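Local coordinates for protein O-methyltransferase (Bacillus halodurans, PDB 2GPY) that is a putative O-methyltransferase that probably transfers a methyl group from S-adenosylmethionine to a hydroxyl group of a substrate not yet identified, at residues B[23-26]-B[27-30]; B[91-94]-B[95-99]; B[141-144]-B[145-149]. All blocks are in the same frame, centred on the assembly; numbering follows the deposited sequence.

Interaction 1: residues B[23-26]-B[27-30]; sequences IEQM and EREA
Gln-25 and Arg-28, three residues apart on helix 21-32, meet through their polar ends: Arg-28 NH2 donates to Gln-25 OE1 at 2.6 Å. The bond is short but bent, with 134° at the hydrogen; the donor stands out of the amide's carbonyl plane, and the acceptor is tilted from the guanidinium plane. The amide and guanidinium planes are 72° apart and the side chains cross at about a right angle, so the two groups do not lie flat together; the contact is the single NH2 to OE1 bond. Bends in both chains allow this. Gln-25 carries CG anti to the backbone N and turns at its second torsion (70°), while Arg-28 folds back at its third. The folded guanidinium lays one face over the main chain, with NH1 3.6 Å from Glu-24 O, an oxygen that also accepts the backbone N of Arg-28 at 3.1 Å.

Glu-27 runs extended along the preceding turn, its CG 3.4 Å from Ile-23 O. Its carboxylate comes alongside the backbone, where OE1 lies 3.6 Å from Glu-24 CA. The polar end is held from outside: Arg-19 forms a salt bridge with OE1 and Tyr-67 a hydrogen bond with OE2, so each oxygen has its own partner and the group's rotation is restrained. Glu-29 CB sits 3.2 Å from Gln-25 O, and the extended chain beyond it delivers OE1 to a zinc ion shared with Glu-93 and His-97. Regular i to i+4 backbone bonds underlie all this, ending with Ala-30 N to Met-26 O at 2.9 Å.

In the fold, Ile-23 faces helix 67-75, touching Tyr-67, Ile-70, Arg-71 and Gln-74. Ala-30 rests on Ile-37 of a loop, and the zinc ion ties helix 21-32 to helix 88-100.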
loop_
_atom_site.group_PDB
_atom_site.type_symbol
_atom_site.label_atom_id
_atom_site.label_comp_id
_atom_site.label_asym_id
_atom_site.label_seq_id
_atom_site.Cartn_x
_atom_site.Cartn_y
_atom_site.Cartn_z
ATOM N N ILE B 23 0.805 10.110 -23.779
ATOM C CA ILE B 23 -0.074 9.675 -22.671
ATOM C C ILE B 23 -1.216 10.674 -22.474
ATOM O O ILE B 23 -2.370 10.273 -22.365
ATOM C CB ILE B 23 0.746 9.533 -21.385
ATOM C CG1 ILE B 23 1.988 8.665 -21.649
ATOM C CG2 ILE B 23 -0.094 8.961 -20.195
ATOM C CD1 ILE B 23 1.725 7.214 -21.615
ATOM N N GLU B 24 -0.894 11.973 -22.470
ATOM C CA GLU B 24 -1.917 13.010 -22.381
ATOM C C GLU B 24 -2.913 12.931 -23.536
ATOM O O GLU B 24 -4.105 13.167 -23.342
ATOM C CB GLU B 24 -1.289 14.408 -22.279
ATOM C CG GLU B 24 -0.415 14.517 -21.036
ATOM C CD GLU B 24 -0.217 15.926 -20.533
ATOM O OE1 GLU B 24 -0.113 16.853 -21.344
ATOM O OE2 GLU B 24 -0.139 16.090 -19.299
ATOM N N GLN B 25 -2.414 12.595 -24.729
ATOM C CA GLN B 25 -3.239 12.414 -25.904
ATOM C C GLN B 25 -4.138 11.184 -25.766
ATOM O O GLN B 25 -5.280 11.191 -26.245
ATOM C CB GLN B 25 -2.360 12.304 -27.158
ATOM C CG GLN B 25 -3.116 12.198 -28.503
ATOM C CD GLN B 25 -3.843 13.487 -28.924
ATOM O OE1 GLN B 25 -3.500 14.593 -28.495
ATOM N NE2 GLN B 25 -4.847 13.339 -29.787
HETATM N N MSE B 26 -3.624 10.134 -25.136
HETATM C CA MSE B 26 -4.443 8.931 -24.838
HETATM C C MSE B 26 -5.585 9.246 -23.868
HETATM O O MSE B 26 -6.704 8.738 -24.022
HETATM C CB MSE B 26 -3.577 7.795 -24.282
HETATM C CG MSE B 26 -2.735 7.081 -25.339
HETATM SE SE MSE B 26 -1.575 5.746 -24.499
HETATM C CE MSE B 26 -2.887 4.524 -23.990
ATOM N N GLU B 27 -5.303 10.087 -22.878
ATOM C CA GLU B 27 -6.323 10.506 -21.913
ATOM C C GLU B 27 -7.448 11.284 -22.568
ATOM O O GLU B 27 -8.619 10.990 -22.319
ATOM C CB GLU B 27 -5.719 11.344 -20.796
ATOM C CG GLU B 27 -4.702 10.568 -19.976
ATOM C CD GLU B 27 -3.835 11.479 -19.158
ATOM O OE1 GLU B 27 -3.896 12.710 -19.381
ATOM O OE2 GLU B 27 -3.091 10.974 -18.313
ATOM N N ARG B 28 -7.099 12.285 -23.376
ATOM C CA ARG B 28 -8.100 13.072 -24.097
ATOM C C ARG B 28 -8.879 12.198 -25.072
ATOM O O ARG B 28 -10.090 12.365 -25.231
ATOM C CB ARG B 28 -7.467 14.259 -24.831
ATOM C CG ARG B 28 -7.075 15.422 -23.907
ATOM C CD ARG B 28 -6.720 16.681 -24.734
ATOM N NE ARG B 28 -5.659 16.397 -25.709
ATOM C CZ ARG B 28 -4.353 16.367 -25.426
ATOM N NH1 ARG B 28 -3.916 16.616 -24.193
ATOM N NH2 ARG B 28 -3.476 16.083 -26.382
ATOM N N GLU B 29 -8.190 11.250 -25.698
ATOM C CA GLU B 29 -8.819 10.298 -26.609
ATOM C C GLU B 29 -9.845 9.374 -25.940
ATOM O O GLU B 29 -10.924 9.120 -26.491
ATOM C CB GLU B 29 -7.761 9.423 -27.258
ATOM C CG GLU B 29 -8.324 8.573 -28.369
ATOM C CD GLU B 29 -7.510 7.328 -28.652
ATOM O OE1 GLU B 29 -6.267 7.397 -28.808
ATOM O OE2 GLU B 29 -8.141 6.265 -28.739
ATOM N N ALA B 30 -9.487 8.843 -24.781
ATOM C CA ALA B 30 -10.383 8.011 -23.998
ATOM C C ALA B 30 -11.637 8.807 -23.677
ATOM O O ALA B 30 -12.751 8.276 -23.802
ATOM C CB ALA B 30 -9.698 7.555 -22.715
#

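Interaction 2: residues B[91-94]-B[95-99]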
loop_
_atom_site.group_PDB
_atom_site.type_symbol
_atom_site.label_atom_id
_atom_site.label_comp_id
_atom_site.label_asym_id
_atom_site.label_seq_id
_atom_site.Cartn_x
_atom_site.Cartn_y
_atom_site.Cartn_z
ATOM N N TYR B 91 -8.447 -3.805 -28.333
ATOM C CA TYR B 91 -7.204 -4.601 -28.308
ATOM C C TYR B 91 -6.203 -4.120 -29.385
ATOM O O TYR B 91 -5.016 -3.963 -29.096
ATOM C CB TYR B 91 -7.507 -6.101 -28.462
ATOM C CG TYR B 91 -6.303 -6.906 -28.884
ATOM C CD1 TYR B 91 -5.341 -7.314 -27.953
ATOM C CD2 TYR B 91 -6.115 -7.238 -30.226
ATOM C CE1 TYR B 91 -4.201 -8.048 -28.368
ATOM C CE2 TYR B 91 -5.003 -7.948 -30.642
ATOM C CZ TYR B 91 -4.052 -8.349 -29.711
ATOM O OH TYR B 91 -2.972 -9.071 -30.182
ATOM N N GLU B 92 -6.690 -3.920 -30.611
ATOM C CA GLU B 92 -5.848 -3.480 -31.735
ATOM C C GLU B 92 -5.283 -2.102 -31.466
ATOM O O GLU B 92 -4.121 -1.827 -31.766
ATOM C CB GLU B 92 -6.627 -3.514 -33.060
ATOM C CG GLU B 92 -7.018 -4.927 -33.519
ATOM C CD GLU B 92 -5.827 -5.819 -33.914
ATOM O OE1 GLU B 92 -4.670 -5.343 -33.932
ATOM O OE2 GLU B 92 -6.051 -7.013 -34.243
ATOM N N GLU B 93 -6.093 -1.232 -30.870
ATOM C CA GLU B 93 -5.583 0.102 -30.543
ATOM C C GLU B 93 -4.531 0.053 -29.436
ATOM O O GLU B 93 -3.491 0.726 -29.501
ATOM C CB GLU B 93 -6.718 1.026 -30.122
ATOM C CG GLU B 93 -6.184 2.456 -29.936
ATOM C CD GLU B 93 -7.244 3.492 -29.587
ATOM O OE1 GLU B 93 -8.457 3.253 -29.834
ATOM O OE2 GLU B 93 -6.849 4.571 -29.054
ATOM N N ALA B 94 -4.831 -0.702 -28.386
ATOM C CA ALA B 94 -3.904 -0.897 -27.280
ATOM C C ALA B 94 -2.582 -1.442 -27.786
ATOM O O ALA B 94 -1.533 -1.027 -27.344
ATOM C CB ALA B 94 -4.526 -1.864 -26.251
ATOM N N HIS B 95 -2.632 -2.369 -28.740
ATOM C CA HIS B 95 -1.418 -2.981 -29.259
ATOM C C HIS B 95 -0.538 -1.921 -29.955
ATOM O O HIS B 95 0.680 -1.923 -29.806
ATOM C CB HIS B 95 -1.799 -4.115 -30.205
ATOM C CG HIS B 95 -0.714 -5.116 -30.423
ATOM N ND1 HIS B 95 0.011 -5.179 -31.592
ATOM C CD2 HIS B 95 -0.243 -6.111 -29.633
ATOM C CE1 HIS B 95 0.880 -6.173 -31.516
ATOM N NE2 HIS B 95 0.748 -6.751 -30.335
ATOM N N LYS B 96 -1.167 -1.015 -30.698
ATOM C CA LYS B 96 -0.458 0.094 -31.331
ATOM C C LYS B 96 0.130 1.083 -30.319
ATOM O O LYS B 96 1.279 1.537 -30.473
ATOM C CB LYS B 96 -1.371 0.833 -32.324
ATOM C CG LYS B 96 -1.785 -0.029 -33.513
ATOM C CD LYS B 96 -2.749 0.709 -34.416
ATOM C CE LYS B 96 -3.067 -0.109 -35.671
ATOM N NZ LYS B 96 -4.172 -1.014 -35.388
ATOM N N HIS B 97 -0.636 1.443 -29.290
ATOM C CA HIS B 97 -0.063 2.333 -28.243
ATOM C C HIS B 97 1.146 1.729 -27.519
ATOM O O HIS B 97 2.124 2.412 -27.206
ATOM C CB HIS B 97 -1.142 2.670 -27.221
ATOM C CG HIS B 97 -2.195 3.560 -27.783
ATOM N ND1 HIS B 97 -3.519 3.472 -27.430
ATOM C CD2 HIS B 97 -2.107 4.567 -28.682
ATOM C CE1 HIS B 97 -4.207 4.388 -28.090
ATOM N NE2 HIS B 97 -3.372 5.063 -28.853
ATOM N N VAL B 98 1.059 0.449 -27.216
ATOM C CA VAL B 98 2.183 -0.245 -26.572
ATOM C C VAL B 98 3.416 -0.173 -27.496
ATOM O O VAL B 98 4.529 0.134 -27.049
ATOM C CB VAL B 98 1.781 -1.696 -26.205
ATOM C CG1 VAL B 98 3.015 -2.521 -25.883
ATOM C CG2 VAL B 98 0.811 -1.686 -25.006
ATOM N N LYS B 99 3.211 -0.431 -28.791
ATOM C CA LYS B 99 4.280 -0.356 -29.770
ATOM C C LYS B 99 4.831 1.062 -29.890
ATOM O O LYS B 99 6.051 1.249 -29.974
ATOM C CB LYS B 99 3.794 -0.834 -31.145
ATOM C CG LYS B 99 3.739 -2.354 -31.295
ATOM C CD LYS B 99 3.145 -2.781 -32.656
ATOM C CE LYS B 99 4.199 -2.807 -33.745
ATOM N NZ LYS B 99 3.730 -3.511 -34.998
HETATM O O HOH W 1 -2.975 -3.510 -33.680
#
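Glu-93 and His-97, one helical turn apart on helix 88-100, direct their ends to the same zinc ion through Glu-93 OE2 and His-97 NE2. The carboxylate and imidazole planes are 67° apart, the side chains crossing at a slant. The very close approach of this carboxylate to the ring carbon CE1 makes the fine detail here doubtful. The ring also stands with one face over Glu-93 O, which accepts the backbone N of His-97 at 3.0 Å in the carbonyl plane. With CG anti to the carbonyl carbon (chi1 -69°), the imidazole is swung back over that oxygen. ND1 bonds elsewhere, to Ile-65 O, leaving NE2 to the metal.

Tyr-91 and His-95 run side by side and point the same way. Their ring centroids are 5.8 Å apart and the planes 35° from each other, an oblique pairing in which Tyr-91 OH comes 4.1 Å from His-95 CD2. Both side chains touch Leu-109 of strand 107-111.

Also one turn apart, Glu-92 OE1 and Lys-96 NZ are separated by 4.6 Å, beyond a salt bridge, and a water bridges the two. It donates to Glu-92 OE1 at 2.5 Å and to Glu-92 O at 2.8 Å, and accepts from Lys-96 NZ.

A leucine in place of His-97 would probably cost the zinc ion a ligand and leave Ile-65 O without its side-chain donor. The i, i+4 spacing of a carboxylate and an imidazole thus supplies two of the three protein ligands of the metal, with Glu-29 the third. Fixing both imidazole nitrogens, one by the metal and one by a carbonyl, probably leaves the ring little freedom to turn.

Interaction 3: residues B[141-144]-B[145-149]. With ZN (zinc ion), chain J.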
loop_
_atom_site.group_PDB
_atom_site.type_symbol
_atom_site.label_atom_id
_atom_site.label_comp_id
_atom_site.label_asym_id
_atom_site.label_seq_id
_atom_site.Cartn_x
_atom_site.Cartn_y
_atom_site.Cartn_z
ATOM N N ARG B 141 -16.650 -13.029 -11.046
ATOM C CA ARG B 141 -16.149 -14.218 -11.735
ATOM C C ARG B 141 -14.663 -14.060 -12.024
ATOM O O ARG B 141 -13.907 -15.016 -11.862
ATOM C CB ARG B 141 -16.923 -14.504 -13.035
ATOM C CG ARG B 141 -18.367 -14.921 -12.801
ATOM C CD ARG B 141 -18.959 -15.436 -14.087
ATOM N NE ARG B 141 -18.894 -16.896 -14.143
ATOM C CZ ARG B 141 -19.140 -17.616 -15.235
ATOM N NH1 ARG B 141 -19.443 -17.016 -16.387
ATOM N NH2 ARG B 141 -19.073 -18.941 -15.179
ATOM N N PHE B 142 -14.237 -12.846 -12.405
ATOM C CA PHE B 142 -12.817 -12.586 -12.630
ATOM C C PHE B 142 -11.999 -12.758 -11.356
ATOM O O PHE B 142 -10.886 -13.320 -11.381
ATOM C CB PHE B 142 -12.567 -11.166 -13.153
ATOM C CG PHE B 142 -13.086 -10.922 -14.536
ATOM C CD1 PHE B 142 -13.221 -11.971 -15.445
ATOM C CD2 PHE B 142 -13.422 -9.631 -14.933
ATOM C CE1 PHE B 142 -13.692 -11.735 -16.737
ATOM C CE2 PHE B 142 -13.919 -9.391 -16.234
ATOM C CZ PHE B 142 -14.040 -10.438 -17.122
ATOM N N PHE B 143 -12.538 -12.240 -10.255
ATOM C CA PHE B 143 -11.895 -12.396 -8.954
ATOM C C PHE B 143 -11.694 -13.886 -8.629
ATOM O O PHE B 143 -10.581 -14.305 -8.333
ATOM C CB PHE B 143 -12.683 -11.699 -7.836
ATOM C CG PHE B 143 -11.961 -11.687 -6.493
ATOM C CD1 PHE B 143 -11.972 -12.795 -5.652
ATOM C CD2 PHE B 143 -11.249 -10.580 -6.098
ATOM C CE1 PHE B 143 -11.286 -12.775 -4.420
ATOM C CE2 PHE B 143 -10.556 -10.546 -4.880
ATOM C CZ PHE B 143 -10.598 -11.645 -4.025
ATOM N N ASP B 144 -12.765 -14.673 -8.699
ATOM C CA ASP B 144 -12.689 -16.093 -8.320
ATOM C C ASP B 144 -11.716 -16.879 -9.204
ATOM O O ASP B 144 -10.986 -17.755 -8.727
ATOM C CB ASP B 144 -14.086 -16.720 -8.364
ATOM C CG ASP B 144 -14.908 -16.393 -7.117
ATOM O OD1 ASP B 144 -14.351 -15.785 -6.182
ATOM O OD2 ASP B 144 -16.103 -16.734 -7.057
HETATM N N MSE B 145 -11.732 -16.559 -10.491
HETATM C CA MSE B 145 -10.960 -17.273 -11.506
HETATM C C MSE B 145 -9.463 -16.988 -11.455
HETATM O O MSE B 145 -8.654 -17.896 -11.658
HETATM C CB MSE B 145 -11.473 -16.935 -12.911
HETATM C CG MSE B 145 -10.610 -17.521 -14.008
HETATM SE SE MSE B 145 -11.522 -17.721 -15.711
HETATM C CE MSE B 145 -12.957 -18.936 -15.139
ATOM N N TYR B 146 -9.110 -15.722 -11.217
ATOM C CA TYR B 146 -7.726 -15.262 -11.305
ATOM C C TYR B 146 -7.021 -15.053 -9.971
ATOM O O TYR B 146 -5.809 -14.934 -9.925
ATOM C CB TYR B 146 -7.644 -13.997 -12.178
ATOM C CG TYR B 146 -7.859 -14.369 -13.627
ATOM C CD1 TYR B 146 -6.851 -14.991 -14.338
ATOM C CD2 TYR B 146 -9.096 -14.183 -14.252
ATOM C CE1 TYR B 146 -7.043 -15.392 -15.670
ATOM C CE2 TYR B 146 -9.301 -14.579 -15.586
ATOM C CZ TYR B 146 -8.261 -15.195 -16.277
ATOM O OH TYR B 146 -8.409 -15.589 -17.594
ATOM N N SER B 147 -7.772 -15.056 -8.882
ATOM C CA SER B 147 -7.139 -14.886 -7.589
ATOM C C SER B 147 -6.192 -16.064 -7.229
ATOM O O SER B 147 -5.168 -15.838 -6.589
ATOM C CB SER B 147 -8.176 -14.585 -6.508
ATOM O OG SER B 147 -8.990 -15.690 -6.236
ATOM N N PRO B 148 -6.482 -17.303 -7.691
ATOM C CA PRO B 148 -5.531 -18.378 -7.383
ATOM C C PRO B 148 -4.214 -18.247 -8.148
ATOM O O PRO B 148 -3.251 -18.952 -7.852
ATOM C CB PRO B 148 -6.275 -19.652 -7.826
ATOM C CG PRO B 148 -7.690 -19.233 -8.001
ATOM C CD PRO B 148 -7.622 -17.833 -8.465
HETATM N N MSE B 149 -4.175 -17.333 -9.108
HETATM C CA MSE B 149 -2.974 -17.092 -9.880
HETATM C C MSE B 149 -2.096 -15.947 -9.312
HETATM O O MSE B 149 -1.048 -15.601 -9.865
HETATM C CB MSE B 149 -3.382 -16.887 -11.324
HETATM C CG MSE B 149 -4.285 -18.067 -11.803
HETATM SE SE MSE B 149 -4.226 -17.940 -13.663
HETATM C CE MSE B 149 -5.983 -18.828 -14.089
HETATM ZN ZN ZN J . -14.835 -16.171 -4.204
HETATM O O HOH W 2 -16.682 -15.207 -4.173
#
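A zinc site on the last turns of helix 139-146 takes Asp-144 as a ligand, with His-194 the other protein residue. Asp-144 OD1 binds the zinc ion at 2.1 Å, whereas Asp-144 OD2 lies 3.2 Å from it, so the carboxylate binds in a monodentate way. Water 2 is also a ligand, 2.1 Å from the zinc ion, and gives a weak hydrogen bond to OD2.

In the turns around it, Phe-143 O accepts the backbone N of Ser-147 at 3.0 Å and, weakly, Ser-147 OG. That second contact follows from chi1 of 69°, which sets OG between the backbone N and the carbonyl carbon. Ser-147 CB lies over one face of the Phe-143 ring, displaced toward the rim. At the next residue Pro-148 has no N-H to offer Asp-144 O, and its CD packs there instead at 3.4 Å. Phe-142 O accepts Tyr-146 N and lies at the edge of the tyrosine ring, 3.5 Å from Tyr-146 CD2.

Tyr-146 reaches Leu-59 and Ile-61 of strand 57-61 and Leu-121 of helix 118-122, its OH bonded to Ala-114 O, while Phe-143 and Ser-147 touch Ile-156 of strand 154-159.

How the interactions relate
Interactions 1 and 2, with centres 13 Å apart, come together at one zinc ion: helix 21-32 supplies Glu-29, and helix 88-100 supplies Glu-93 and His-97. Beside the metal the helices also pack directly, Met-26 CE lying 3.7 Å from His-97 ND1. Interaction 3 is a separate site with its own zinc ion. Its centre is 30 Å from that of interaction 1, on the opposite side of the chain's centre, and its nearest atoms are about 14 Å from interaction 2. A magnesium ion held by Asn-160 and Asp-206 may mark the catalytic centre, as in metal-dependent relatives; the side chain of Ala-30 in interaction 1 is about 11 Å from a bound magnesium.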